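Local atomic coordinates of Es1 family protein (Ehrlichia chaffeensis, PDB entry 3L3B), a protein that has no established reaction but belongs to the DJ-1/PfpI family, carries an amidotransferase-like domain and probably serves isoprenoid biosynthesis. Residues 111-116 / 152-157; 174-179 / 207-212; 197-202 / 221-226; 156-161 / 214-219; 34-39 / 69-74. One frame throughout, in Å; residues are numbered along the deposited sequence.

How the contacts relate
All but contact 5 gather round strands 110-113, 154-157, 209-212 and 202-204 of the central mixed sheet. Contact 1 joins the first two; contact 4 takes over where strand 154-157 ends, sharing Ala156 and Val157. Contact 2, about 9 Å from contact 1 between centres, sets strand 175-176, from a separate small sheet, beside strand 209-212, and contact 3 ties the loop before strand 202-204 to helix 221-238. Along the chain contact 5 closes first, then contact 1; contact 2 falls within contact 4's span, and contact 3 alternates with both. The centres of contacts 5 and 2 lie about 25 Å apart, across the chain's centre. Contacts 3, 4 and 5 reach the second subunit; contacts 1 and 2 do not.

Contact 1 of 5, residues 111-116 / 152-157; sequences LVIPGG and KPIGAV
The flat peptide group that carries Leu111 O takes Gly155 N (2.8 Å) within its carbonyl plane. The next two bonds are less flat: Ile113 N reaches Gly155 O (2.8 Å) from 27° outside the carbonyl plane, and Val157 N reaches Ile113 O (3.1 Å) tilted by 22°. A fourth bond, from Leu111 N to Pro153 O, starts the series; Pro153, lacking an N-H, sits just ahead of the strand and offers its carbonyl alone.

One face of this pair carries Leu111, Ile113, Ile154 and Ala156, the other Val112 and the bare Gly155. On the first, the methyl CG2 of Ile154 faces two methyls of the other strand, CD1 of Ile113 at 4.2 Å and CD2 of Leu111 at 4.3 Å. Parallel neighbours joined through helices, including 138-149, make a beta-alpha-beta crossover, the building unit of the DJ-1/PfpI fold. Helix 138-149 covers Leu111 and Ile154 through Val144, whereas helix 221-238 lies against Val112 on the other face. Branched and aliphatic residues suit both layers of such a buried sheet.

Past Ile113 the two segments still touch. Without a side chain, Gly115 can bring its CA to 3.1 Å from Val157 O. Val157 turns CB toward Gly115 N; its CG2 lies beside the backbone N, anti to the carbonyl carbon (chi1 -175°), which brings it to 4.0 Å from Ile113 O. Gly115 N is held by Glu43 of helix 41-53 and Pro114 O by Ser160.

Contact 2 of 5, residues 174-179 / 207-212; sequences VKVTIG and NRIFSC
Ser211 OG is the polar centre here: it accepts Thr177 N at 3.0 Å in a nearly straight bond of 163°. Its first torsion (49°) sets the hydroxyl between the backbone N and carbonyl carbon, pointing it across to 174-179. The same oxygen rests on CB of Val176 and meets a water at 2.8 Å; that water donates to Lys175 O (2.7 Å) and, weakly, to Ile209 O. Small and polar, serine suits a spot where two segments run alongside with no backbone-to-backbone bond, so that a side-chain hydroxyl and a water do the linking.

The apolar contacts lie beside it. Val176 CG1 meets Ile209 CG2 at 3.9 Å, and Val174 reaches Ile209 CG1 through CB, while its CG1 lies against Asn207 CG at 3.8 Å. The amide of Asn207 is tethered by OD1 to Tyr148.

Further out, Thr177 OG1 takes Gly179 N (2.9 Å), an ST turn that shapes the end of 174-179, and is also bonded to Val194 O. Arg208 and Ile209, both facing Asp204, form a G1 beta bulge at the start of strand 209-212. Helix 160-168 packs Pro161 and Val165 against Val176, strand 202-204 flanks Ser211 through Val202, and strand 192-193 pairs with 175-176.

Contact 3 of 5, residues 197-202 / 221-226; sequences PTIKSV and LYNVYL
Van der Waals packing carries most of this contact, with Ile199 lying side by side with both Asn223 and Leu226. Its CG2 methyl does most of the touching: it makes an apolar contact with Leu226 CD1 at 3.6 Å and meets a polar atom, Asn223 OD1, at 3.4 Å. With CG1 between the backbone N and carbonyl carbon (chi1 56°), the CG2 branch is the one laid along the helix. Thr198 uses its methyl likewise, CG2 resting 4.1 Å from Asn223 CB and, again carbon against a polar atom, 3.7 Å from Val224 N, so this branched residue shows carbon to the helix.

Residues 197-200 form a type I beta turn, closed by Lys200 N to Pro197 O, which places Thr198 and Ile199 against the first turns of helix 221-238. The turn changes the chain's direction ahead of strand 202-204.

The polar link between the two segments runs through a water, which donates to Thr198 O (2.7 Å) and to Val224 O (3.1 Å). The other end of Thr198, OG1, is bonded to Asp219, whose second oxygen receives a weak bond from Asn223 ND2. Near the helix start, Ser220 OG bonds Asn223 N, and Tyr222 N bonds Asp52 of the second subunit.

Contact 4 of 5, residues 156-161 / 214-219; sequences AVCISP and AYMRND
The tight turn at the end of strand 154-157 has the form of the nucleophile elbow of DJ-1/PfpI proteins, and here its Cys158 faces the loop 214-219 through Ala214 and Met216. In relatives such a cysteine is the reactive residue; for this protein that role is only inferred. SG lies 3.3 Å from Met216 N and 3.6 Å from Met216 CG, so the sulfur is set against the backbone N of Met216. CG's neighbour in the chain, Met216 SD, is 3.7 Å from SG as well, the methionine folding back because it is bent at both chi2 (-56°) and chi3. That folded chain also approaches Ile159, CD1 to SD at 4.3 Å, and its thioether is a soft, apolar partner for the cysteine sulfur.

Residues 157-160 make a type II' turn, closed by Ser160 N to Val157 O at 3.1 Å, and Cys158 takes the positive phi (68°) that such a turn asks of its second position. This strand-turn-helix arrangement leads straight into helix 160-168. SG lies anti to the backbone N (chi1 -159°), which brings it to Met216.

Ala214 brings its methyl against Val157 CG1; the 3.3 Å recorded for Ala214 CB and Val157 CG1 is shorter than usual and its value is doubtful. Alanine suits a place where its CB faces both Val157 and Cys158 CB, the latter at 4.4 Å. Glu43 of helix 41-53 touches Cys158 and Ala214 and bonds Tyr215 N. The phenol of Tyr215 reaches Arg42, and its ring makes a cation-pi contact with Arg94 of the second subunit.

Contact 5 of 5, residues 34-39 / 69-74; sequences GHMDGS and QVVDHK
Met36 leans on His73 and Val71 along its whole inner length. Its CB sits 3.4 Å from His73 NE2 and 3.7 Å from Val71 CG1; the Met36 and Val71 side chains cross at about a right angle. CG comes next, 3.6 Å from His73 CD2, and also lies over one face of the His35 ring, toward its rim. SD then stands over one face of the His73 ring, 4.5 Å from its centroid and 26° off the ring normal, a Met-aromatic contact, and also touches Val71 CG1; the chain bends at chi3 and its end leads away. A long, flexible thioether suits this path between a valine and two imidazoles.

The His73 ring is gripped at both nitrogens. NE2 accepts Met36 N at 3.0 Å, the donor 29° out of the ring plane, and ND1 donates to Val71 O at 2.8 Å in a bent bond, from well above the carbonyl plane. Its edge is directed at the face of His35 in an offset edge-to-face pair, while Asp37 OD1 lies near the ring plane at the CE1 edge. The other carboxylate oxygen, Asp37 OD2, takes Val71 N at 2.9 Å on its anti side, tying the loop before helix 41-53 to strand 70-72 of the small two-stranded sheet.

Asp37 OD1 also forms a salt bridge with Arg91 of the second subunit, and that arginine packs on His73 as well. Since NE2 accepts and ND1 donates, His73 is probably neutral with its proton on ND1, and Asp37's negative charge is probably balanced in part by Arg91, so the dimer partner adds to this loop's polar network.

Contact 1 of 5, residues 111-116 / 152-157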
# COMPACT_ATOMS: atom_id res chain seq x y z
N LEU B 111 17.15 -4.82 -8.26
CA LEU B 111 16.27 -5.51 -7.35
C LEU B 111 15.98 -4.58 -6.21
O LEU B 111 16.89 -3.92 -5.72
CB LEU B 111 16.98 -6.76 -6.81
CG LEU B 111 16.29 -7.55 -5.72
CD1 LEU B 111 14.96 -8.13 -6.29
CD2 LEU B 111 17.15 -8.61 -5.14
N VAL B 112 14.70 -4.49 -5.80
CA VAL B 112 14.34 -3.79 -4.57
C VAL B 112 13.57 -4.76 -3.65
O VAL B 112 12.72 -5.55 -4.12
CB VAL B 112 13.57 -2.48 -4.83
CG1 VAL B 112 13.41 -1.69 -3.53
CG2 VAL B 112 14.31 -1.65 -5.86
N ILE B 113 13.93 -4.73 -2.37
CA ILE B 113 13.30 -5.51 -1.34
C ILE B 113 12.70 -4.58 -0.28
O ILE B 113 13.40 -4.13 0.63
CB ILE B 113 14.31 -6.44 -0.65
CG1 ILE B 113 15.16 -7.16 -1.70
CG2 ILE B 113 13.55 -7.43 0.20
CD1 ILE B 113 16.42 -7.86 -1.16
N PRO B 114 11.38 -4.33 -0.35
CA PRO B 114 10.75 -3.59 0.74
C PRO B 114 10.94 -4.31 2.07
O PRO B 114 11.26 -5.50 2.10
CB PRO B 114 9.28 -3.59 0.34
CG PRO B 114 9.27 -3.74 -1.15
CD PRO B 114 10.47 -4.56 -1.48
N GLY B 115 10.70 -3.64 3.19
CA GLY B 115 10.86 -4.31 4.46
C GLY B 115 9.54 -4.94 4.90
O GLY B 115 8.65 -5.25 4.08
N GLY B 116 9.45 -5.10 6.21
CA GLY B 116 8.30 -5.70 6.87
C GLY B 116 8.83 -6.89 7.62
O GLY B 116 9.77 -7.54 7.18
N LYS B 152 24.39 -5.95 -10.21
CA LYS B 152 23.14 -5.22 -10.36
C LYS B 152 22.72 -4.68 -9.01
O LYS B 152 22.78 -5.40 -8.01
CB LYS B 152 22.05 -6.12 -10.93
CG LYS B 152 22.31 -6.45 -12.38
CD LYS B 152 21.39 -7.52 -12.93
CE LYS B 152 21.75 -7.73 -14.39
NZ LYS B 152 20.86 -8.66 -15.05
N PRO B 153 22.36 -3.39 -8.96
CA PRO B 153 22.05 -2.73 -7.71
C PRO B 153 20.92 -3.42 -6.99
O PRO B 153 19.96 -3.82 -7.63
CB PRO B 153 21.59 -1.34 -8.16
CG PRO B 153 22.35 -1.12 -9.43
CD PRO B 153 22.29 -2.45 -10.09
N ILE B 154 21.07 -3.56 -5.69
CA ILE B 154 20.08 -4.14 -4.82
C ILE B 154 19.72 -3.07 -3.79
O ILE B 154 20.59 -2.54 -3.09
CB ILE B 154 20.63 -5.37 -4.06
CG1 ILE B 154 20.97 -6.54 -4.97
CG2 ILE B 154 19.64 -5.87 -2.98
CD1 ILE B 154 21.86 -7.60 -4.25
N GLY B 155 18.43 -2.74 -3.71
CA GLY B 155 17.90 -1.81 -2.71
C GLY B 155 17.11 -2.54 -1.64
O GLY B 155 16.42 -3.50 -1.94
N ALA B 156 17.19 -2.08 -0.38
CA ALA B 156 16.61 -2.79 0.75
C ALA B 156 16.10 -1.75 1.75
O ALA B 156 16.77 -0.77 2.05
CB ALA B 156 17.66 -3.80 1.41
N VAL B 157 14.88 -1.95 2.23
CA VAL B 157 14.21 -0.99 3.08
C VAL B 157 13.91 -1.64 4.44
O VAL B 157 13.56 -2.85 4.55
CB VAL B 157 12.89 -0.53 2.42
CG1 VAL B 157 12.18 0.62 3.27
CG2 VAL B 157 13.14 -0.14 0.94

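Contact 2 of 5, residues 174-179 / 207-212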
# COMPACT_ATOMS: atom_id res chain seq x y z
N VAL B 174 29.12 -5.74 3.43
CA VAL B 174 28.47 -4.61 2.78
C VAL B 174 28.00 -3.58 3.79
O VAL B 174 27.79 -3.89 4.96
CB VAL B 174 27.32 -4.99 1.82
CG1 VAL B 174 27.68 -6.15 0.88
CG2 VAL B 174 26.04 -5.25 2.59
N LYS B 175 27.84 -2.37 3.31
CA LYS B 175 27.55 -1.23 4.15
C LYS B 175 26.10 -0.83 3.93
O LYS B 175 25.72 -0.58 2.80
CB LYS B 175 28.45 -0.08 3.72
CG LYS B 175 28.28 1.19 4.45
CD LYS B 175 29.31 2.23 3.99
CE LYS B 175 29.11 2.60 2.52
NZ LYS B 175 29.33 4.04 2.23
N VAL B 176 25.35 -0.74 5.02
CA VAL B 176 23.91 -0.37 4.96
C VAL B 176 23.49 0.47 6.17
O VAL B 176 24.21 0.54 7.16
CB VAL B 176 23.00 -1.61 4.93
CG1 VAL B 176 23.30 -2.52 3.70
CG2 VAL B 176 23.10 -2.45 6.23
N THR B 177 22.31 1.10 6.09
CA THR B 177 21.63 1.63 7.31
C THR B 177 20.35 0.84 7.65
O THR B 177 19.64 0.34 6.77
CB THR B 177 21.23 3.07 7.13
OG1 THR B 177 20.83 3.63 8.40
CG2 THR B 177 20.04 3.16 6.17
N ILE B 178 20.09 0.68 8.95
CA ILE B 178 18.76 0.36 9.48
C ILE B 178 18.22 1.48 10.41
O ILE B 178 17.28 1.26 11.17
CB ILE B 178 18.73 -1.02 10.16
CG1 ILE B 178 19.68 -1.08 11.36
CG2 ILE B 178 19.07 -2.07 9.09
CD1 ILE B 178 19.54 -2.31 12.19
N GLY B 179 18.78 2.67 10.26
CA GLY B 179 18.41 3.85 11.07
C GLY B 179 19.46 4.05 12.13
O GLY B 179 20.43 4.76 11.92
N ASN B 207 29.70 -2.38 -3.50
CA ASN B 207 28.92 -3.61 -3.57
C ASN B 207 27.56 -3.42 -4.21
O ASN B 207 26.78 -4.39 -4.40
CB ASN B 207 28.77 -4.18 -2.16
CG ASN B 207 30.10 -4.69 -1.61
OD1 ASN B 207 30.63 -5.68 -2.11
ND2 ASN B 207 30.62 -4.03 -0.58
N ARG B 208 27.27 -2.17 -4.55
CA ARG B 208 26.00 -1.81 -5.21
C ARG B 208 24.80 -2.22 -4.36
O ARG B 208 23.84 -2.83 -4.85
CB ARG B 208 25.89 -2.43 -6.59
CG ARG B 208 27.01 -2.09 -7.50
CD ARG B 208 27.40 -3.34 -8.30
NE ARG B 208 27.42 -3.08 -9.72
CZ ARG B 208 28.49 -2.78 -10.45
NH1 ARG B 208 29.71 -2.68 -9.92
NH2 ARG B 208 28.31 -2.56 -11.75
N ILE B 209 24.88 -1.86 -3.09
CA ILE B 209 23.79 -2.08 -2.17
C ILE B 209 23.29 -0.71 -1.67
O ILE B 209 24.08 0.16 -1.28
CB ILE B 209 24.20 -2.92 -0.94
CG1 ILE B 209 24.88 -4.24 -1.32
CG2 ILE B 209 22.94 -3.18 -0.10
CD1 ILE B 209 24.07 -5.15 -2.14
N PHE B 210 21.98 -0.51 -1.69
CA PHE B 210 21.35 0.76 -1.37
C PHE B 210 20.26 0.52 -0.29
O PHE B 210 19.57 -0.49 -0.36
CB PHE B 210 20.72 1.36 -2.66
CG PHE B 210 21.72 1.60 -3.79
CD1 PHE B 210 22.19 2.87 -4.06
CD2 PHE B 210 22.21 0.55 -4.55
CE1 PHE B 210 23.12 3.11 -5.09
CE2 PHE B 210 23.17 0.77 -5.58
CZ PHE B 210 23.60 2.08 -5.85
N SER B 211 20.13 1.42 0.70
CA SER B 211 19.27 1.15 1.85
C SER B 211 18.68 2.39 2.45
O SER B 211 19.28 3.47 2.40
CB SER B 211 19.99 0.39 2.96
OG SER B 211 21.26 0.92 3.33
N CYS B 212 17.52 2.21 3.07
CA CYS B 212 16.92 3.26 3.85
C CYS B 212 16.12 2.67 5.00
O CYS B 212 15.72 1.48 4.96
CB CYS B 212 16.14 4.17 2.93
SG CYS B 212 14.68 3.45 2.20
O HOH W 1 23.40 0.33 1.64

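Contact 3 of 5, residues 197-202 / 221-226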
# COMPACT_ATOMS: atom_id res chain seq x y z
N PRO B 197 19.29 9.28 8.80
CA PRO B 197 17.93 9.71 9.14
C PRO B 197 16.90 9.06 8.21
O PRO B 197 17.25 8.54 7.13
CB PRO B 197 17.96 11.24 8.99
CG PRO B 197 19.22 11.56 8.26
CD PRO B 197 20.19 10.41 8.54
N THR B 198 15.67 9.01 8.70
CA THR B 198 14.54 8.49 7.96
C THR B 198 14.45 9.09 6.58
O THR B 198 14.13 8.39 5.65
CB THR B 198 13.21 8.78 8.67
OG1 THR B 198 13.24 8.22 9.98
CG2 THR B 198 12.08 8.14 7.91
N ILE B 199 14.71 10.40 6.45
CA ILE B 199 14.54 11.07 5.17
C ILE B 199 15.66 10.89 4.15
O ILE B 199 15.48 11.32 3.02
CB ILE B 199 14.19 12.60 5.34
CG1 ILE B 199 15.26 13.32 6.18
CG2 ILE B 199 12.83 12.74 5.97
CD1 ILE B 199 15.08 14.85 6.24
N LYS B 200 16.78 10.24 4.51
CA LYS B 200 17.88 10.05 3.57
C LYS B 200 18.07 8.54 3.37
O LYS B 200 17.27 7.73 3.87
CB LYS B 200 19.18 10.73 4.09
N SER B 201 19.06 8.18 2.58
CA SER B 201 19.41 6.76 2.31
C SER B 201 20.94 6.60 2.26
O SER B 201 21.65 7.58 2.23
CB SER B 201 18.79 6.30 0.99
OG SER B 201 19.40 6.92 -0.14
N VAL B 202 21.41 5.35 2.23
CA VAL B 202 22.84 4.98 2.18
C VAL B 202 23.12 4.18 0.92
O VAL B 202 22.29 3.36 0.48
CB VAL B 202 23.21 4.23 3.50
CG1 VAL B 202 24.55 3.49 3.42
CG2 VAL B 202 23.17 5.27 4.68
N LEU B 221 4.58 8.98 7.52
CA LEU B 221 4.61 8.38 6.19
C LEU B 221 5.35 9.27 5.21
O LEU B 221 6.10 8.79 4.36
CB LEU B 221 3.16 8.15 5.74
CG LEU B 221 2.90 7.48 4.39
CD1 LEU B 221 3.60 6.16 4.15
CD2 LEU B 221 1.33 7.34 4.27
N TYR B 222 5.17 10.59 5.33
CA TYR B 222 5.84 11.48 4.36
C TYR B 222 7.37 11.37 4.52
O TYR B 222 8.08 11.31 3.55
CB TYR B 222 5.34 12.92 4.47
CG TYR B 222 5.99 13.86 3.48
CD1 TYR B 222 5.70 13.78 2.11
CD2 TYR B 222 6.92 14.80 3.90
CE1 TYR B 222 6.33 14.64 1.19
CE2 TYR B 222 7.54 15.67 3.00
CZ TYR B 222 7.24 15.59 1.64
OH TYR B 222 7.89 16.46 0.78
N ASN B 223 7.87 11.29 5.75
CA ASN B 223 9.33 11.15 5.98
C ASN B 223 9.86 9.83 5.53
O ASN B 223 10.87 9.78 4.87
CB ASN B 223 9.68 11.43 7.44
CG ASN B 223 9.52 12.90 7.77
OD1 ASN B 223 9.70 13.73 6.89
ND2 ASN B 223 9.15 13.23 9.01
N VAL B 224 9.12 8.78 5.80
CA VAL B 224 9.43 7.46 5.27
C VAL B 224 9.60 7.53 3.74
O VAL B 224 10.56 7.00 3.20
CB VAL B 224 8.36 6.40 5.66
CG1 VAL B 224 8.53 5.11 4.82
CG2 VAL B 224 8.40 6.12 7.21
N TYR B 225 8.68 8.23 3.08
CA TYR B 225 8.70 8.35 1.61
C TYR B 225 9.94 9.09 1.09
O TYR B 225 10.47 8.75 0.04
CB TYR B 225 7.41 9.02 1.14
CG TYR B 225 7.42 9.72 -0.22
CD1 TYR B 225 7.32 9.01 -1.43
CD2 TYR B 225 7.46 11.10 -0.28
CE1 TYR B 225 7.27 9.71 -2.68
CE2 TYR B 225 7.45 11.78 -1.50
CZ TYR B 225 7.35 11.09 -2.69
OH TYR B 225 7.35 11.85 -3.85
N LEU B 226 10.39 10.10 1.84
CA LEU B 226 11.56 10.87 1.44
C LEU B 226 12.79 9.99 1.37
O LEU B 226 13.58 10.08 0.44
CB LEU B 226 11.78 12.04 2.38
CG LEU B 226 10.81 13.19 2.24
CD1 LEU B 226 11.20 14.27 3.21
CD2 LEU B 226 10.73 13.71 0.78
O HOH W 2 12.98 6.02 4.90

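Contact 4 of 5, residues 156-161 / 214-219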
# COMPACT_ATOMS: atom_id res chain seq x y z
N ALA B 156 17.19 -2.08 -0.38
CA ALA B 156 16.61 -2.79 0.75
C ALA B 156 16.10 -1.75 1.75
O ALA B 156 16.77 -0.77 2.05
CB ALA B 156 17.66 -3.80 1.41
N VAL B 157 14.88 -1.95 2.23
CA VAL B 157 14.21 -0.99 3.08
C VAL B 157 13.91 -1.64 4.44
O VAL B 157 13.56 -2.85 4.55
CB VAL B 157 12.89 -0.53 2.42
CG1 VAL B 157 12.18 0.62 3.27
CG2 VAL B 157 13.14 -0.14 0.94
N CYS B 158 14.08 -0.84 5.47
CA CYS B 158 13.71 -1.19 6.82
C CYS B 158 14.58 -2.32 7.42
O CYS B 158 15.75 -2.11 7.63
CB CYS B 158 12.23 -1.48 6.88
SG CYS B 158 11.69 -1.30 8.53
N ILE B 159 14.03 -3.49 7.70
CA ILE B 159 14.88 -4.59 8.20
C ILE B 159 15.59 -5.34 7.07
O ILE B 159 16.58 -6.07 7.30
CB ILE B 159 14.04 -5.60 9.02
CG1 ILE B 159 14.92 -6.47 9.92
CG2 ILE B 159 13.12 -6.44 8.06
CD1 ILE B 159 15.83 -5.71 10.95
N SER B 160 15.13 -5.18 5.85
CA SER B 160 15.70 -5.92 4.72
C SER B 160 17.23 -5.76 4.57
O SER B 160 17.88 -6.73 4.17
CB SER B 160 14.99 -5.57 3.40
OG SER B 160 13.62 -6.05 3.49
N PRO B 161 17.78 -4.59 4.93
CA PRO B 161 19.24 -4.46 4.81
C PRO B 161 20.00 -5.47 5.64
O PRO B 161 21.06 -5.92 5.20
CB PRO B 161 19.51 -3.01 5.24
CG PRO B 161 18.29 -2.27 4.88
CD PRO B 161 17.14 -3.27 5.10
N ALA B 214 13.17 3.84 6.86
CA ALA B 214 11.69 3.74 6.76
C ALA B 214 11.09 3.41 8.13
O ALA B 214 11.41 4.09 9.11
CB ALA B 214 11.28 2.69 5.70
N TYR B 215 10.30 2.34 8.25
CA TYR B 215 9.57 2.14 9.50
C TYR B 215 10.36 1.41 10.60
O TYR B 215 9.76 0.96 11.58
CB TYR B 215 8.20 1.50 9.24
CG TYR B 215 7.12 2.47 8.81
CD1 TYR B 215 6.56 3.35 9.72
CD2 TYR B 215 6.63 2.48 7.50
CE1 TYR B 215 5.55 4.20 9.34
CE2 TYR B 215 5.66 3.37 7.11
CZ TYR B 215 5.10 4.19 8.03
OH TYR B 215 4.10 5.07 7.65
N MET B 216 11.71 1.36 10.52
CA MET B 216 12.53 1.04 11.72
C MET B 216 12.33 2.06 12.87
O MET B 216 12.68 1.77 14.03
CB MET B 216 14.04 1.00 11.40
CG MET B 216 14.47 -0.21 10.59
SD MET B 216 14.05 -1.80 11.34
CE MET B 216 14.91 -1.72 12.89
N ARG B 217 11.82 3.24 12.52
CA ARG B 217 11.40 4.27 13.47
C ARG B 217 9.92 4.58 13.27
O ARG B 217 9.34 4.40 12.17
CB ARG B 217 12.19 5.57 13.29
CG ARG B 217 13.70 5.47 13.55
CD ARG B 217 14.33 6.84 13.41
NE ARG B 217 15.79 6.88 13.50
CZ ARG B 217 16.64 6.82 12.47
NH1 ARG B 217 16.21 6.61 11.22
NH2 ARG B 217 17.95 6.92 12.70
N ASN B 218 9.33 5.09 14.35
CA ASN B 218 7.89 5.37 14.40
C ASN B 218 7.66 6.80 13.89
O ASN B 218 7.29 7.71 14.64
CB ASN B 218 7.38 5.22 15.84
CG ASN B 218 5.97 4.66 15.91
OD1 ASN B 218 5.38 4.27 14.89
ND2 ASN B 218 5.41 4.61 17.13
N ASP B 219 7.90 6.96 12.59
CA ASP B 219 7.99 8.25 11.95
C ASP B 219 6.76 8.43 11.03
O ASP B 219 5.94 7.52 10.88
CB ASP B 219 9.28 8.30 11.13
CG ASP B 219 9.86 9.68 11.04
OD1 ASP B 219 9.08 10.66 11.09
OD2 ASP B 219 11.11 9.79 10.92

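Contact 5 of 5, residues 34-39 / 69-74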
# COMPACT_ATOMS: atom_id res chain seq x y z
N GLY B 34 1.43 -7.10 4.65
CA GLY B 34 1.25 -6.59 6.03
C GLY B 34 2.54 -6.51 6.82
O GLY B 34 3.35 -7.43 6.79
N HIS B 35 2.75 -5.40 7.54
CA HIS B 35 3.99 -5.21 8.22
C HIS B 35 4.34 -6.24 9.31
O HIS B 35 5.55 -6.48 9.59
CB HIS B 35 4.12 -3.77 8.77
CG HIS B 35 3.45 -3.51 10.09
ND1 HIS B 35 2.11 -3.28 10.22
CD2 HIS B 35 3.98 -3.33 11.33
CE1 HIS B 35 1.81 -3.05 11.49
NE2 HIS B 35 2.94 -3.05 12.18
N MET B 36 3.34 -6.86 9.92
CA MET B 36 3.61 -7.84 10.99
C MET B 36 3.79 -9.28 10.53
O MET B 36 4.34 -10.10 11.27
CB MET B 36 2.52 -7.75 12.08
CG MET B 36 2.35 -6.35 12.62
SD MET B 36 1.28 -6.19 14.04
CE MET B 36 2.45 -6.67 15.28
N ASP B 37 3.42 -9.62 9.29
CA ASP B 37 3.56 -11.00 8.82
C ASP B 37 3.96 -11.16 7.38
O ASP B 37 4.02 -12.31 6.89
CB ASP B 37 2.28 -11.83 9.07
CG ASP B 37 1.06 -11.30 8.31
OD1 ASP B 37 1.17 -10.48 7.37
OD2 ASP B 37 -0.08 -11.75 8.68
N GLY B 38 4.34 -10.04 6.76
CA GLY B 38 4.54 -9.96 5.33
C GLY B 38 5.47 -8.79 5.04
O GLY B 38 6.28 -8.39 5.90
N SER B 39 5.27 -8.21 3.86
CA SER B 39 5.88 -6.94 3.50
C SER B 39 5.14 -5.75 4.05
O SER B 39 3.90 -5.72 4.06
CB SER B 39 5.93 -6.78 1.98
OG SER B 39 6.83 -7.68 1.40
N GLN B 69 3.85 -17.00 10.15
CA GLN B 69 2.67 -16.67 10.99
C GLN B 69 1.64 -15.88 10.18
O GLN B 69 1.97 -15.26 9.18
CB GLN B 69 3.05 -15.72 12.15
CG GLN B 69 4.02 -16.26 13.18
CD GLN B 69 4.38 -15.19 14.21
OE1 GLN B 69 4.68 -14.04 13.87
NE2 GLN B 69 4.38 -15.59 15.48
N VAL B 70 0.40 -15.87 10.66
CA VAL B 70 -0.56 -14.86 10.26
C VAL B 70 -0.85 -14.01 11.49
O VAL B 70 -1.07 -14.54 12.56
CB VAL B 70 -1.88 -15.52 9.71
CG1 VAL B 70 -2.98 -14.47 9.48
CG2 VAL B 70 -1.54 -16.30 8.43
N VAL B 71 -0.85 -12.70 11.33
CA VAL B 71 -1.12 -11.83 12.45
C VAL B 71 -2.35 -10.93 12.18
O VAL B 71 -2.49 -10.31 11.10
CB VAL B 71 0.13 -10.96 12.73
CG1 VAL B 71 -0.21 -9.78 13.61
CG2 VAL B 71 1.30 -11.79 13.29
N ASP B 72 -3.24 -10.90 13.17
CA ASP B 72 -4.31 -9.94 13.25
C ASP B 72 -3.68 -8.57 13.58
O ASP B 72 -3.19 -8.36 14.67
CB ASP B 72 -5.33 -10.43 14.31
CG ASP B 72 -6.44 -9.46 14.58
OD1 ASP B 72 -6.26 -8.23 14.35
OD2 ASP B 72 -7.51 -9.93 15.03
N HIS B 73 -3.67 -7.66 12.62
CA HIS B 73 -2.96 -6.39 12.80
C HIS B 73 -3.73 -5.35 13.67
O HIS B 73 -3.21 -4.29 14.01
CB HIS B 73 -2.64 -5.73 11.43
CG HIS B 73 -1.53 -6.39 10.68
ND1 HIS B 73 -1.56 -7.73 10.34
CD2 HIS B 73 -0.32 -5.93 10.30
CE1 HIS B 73 -0.45 -8.03 9.70
NE2 HIS B 73 0.32 -6.96 9.65
N LYS B 74 -4.96 -5.65 13.97
CA LYS B 74 -5.73 -4.81 14.93
C LYS B 74 -5.42 -5.23 16.37
O LYS B 74 -5.08 -4.37 17.20
CB LYS B 74 -7.22 -4.91 14.65
CG LYS B 74 -8.16 -4.24 15.71
CD LYS B 74 -7.92 -2.71 15.81
CE LYS B 74 -8.98 -2.02 16.75
NZ LYS B 74 -8.68 -0.55 16.93
O HOH W 3 5.12 -14.37 9.09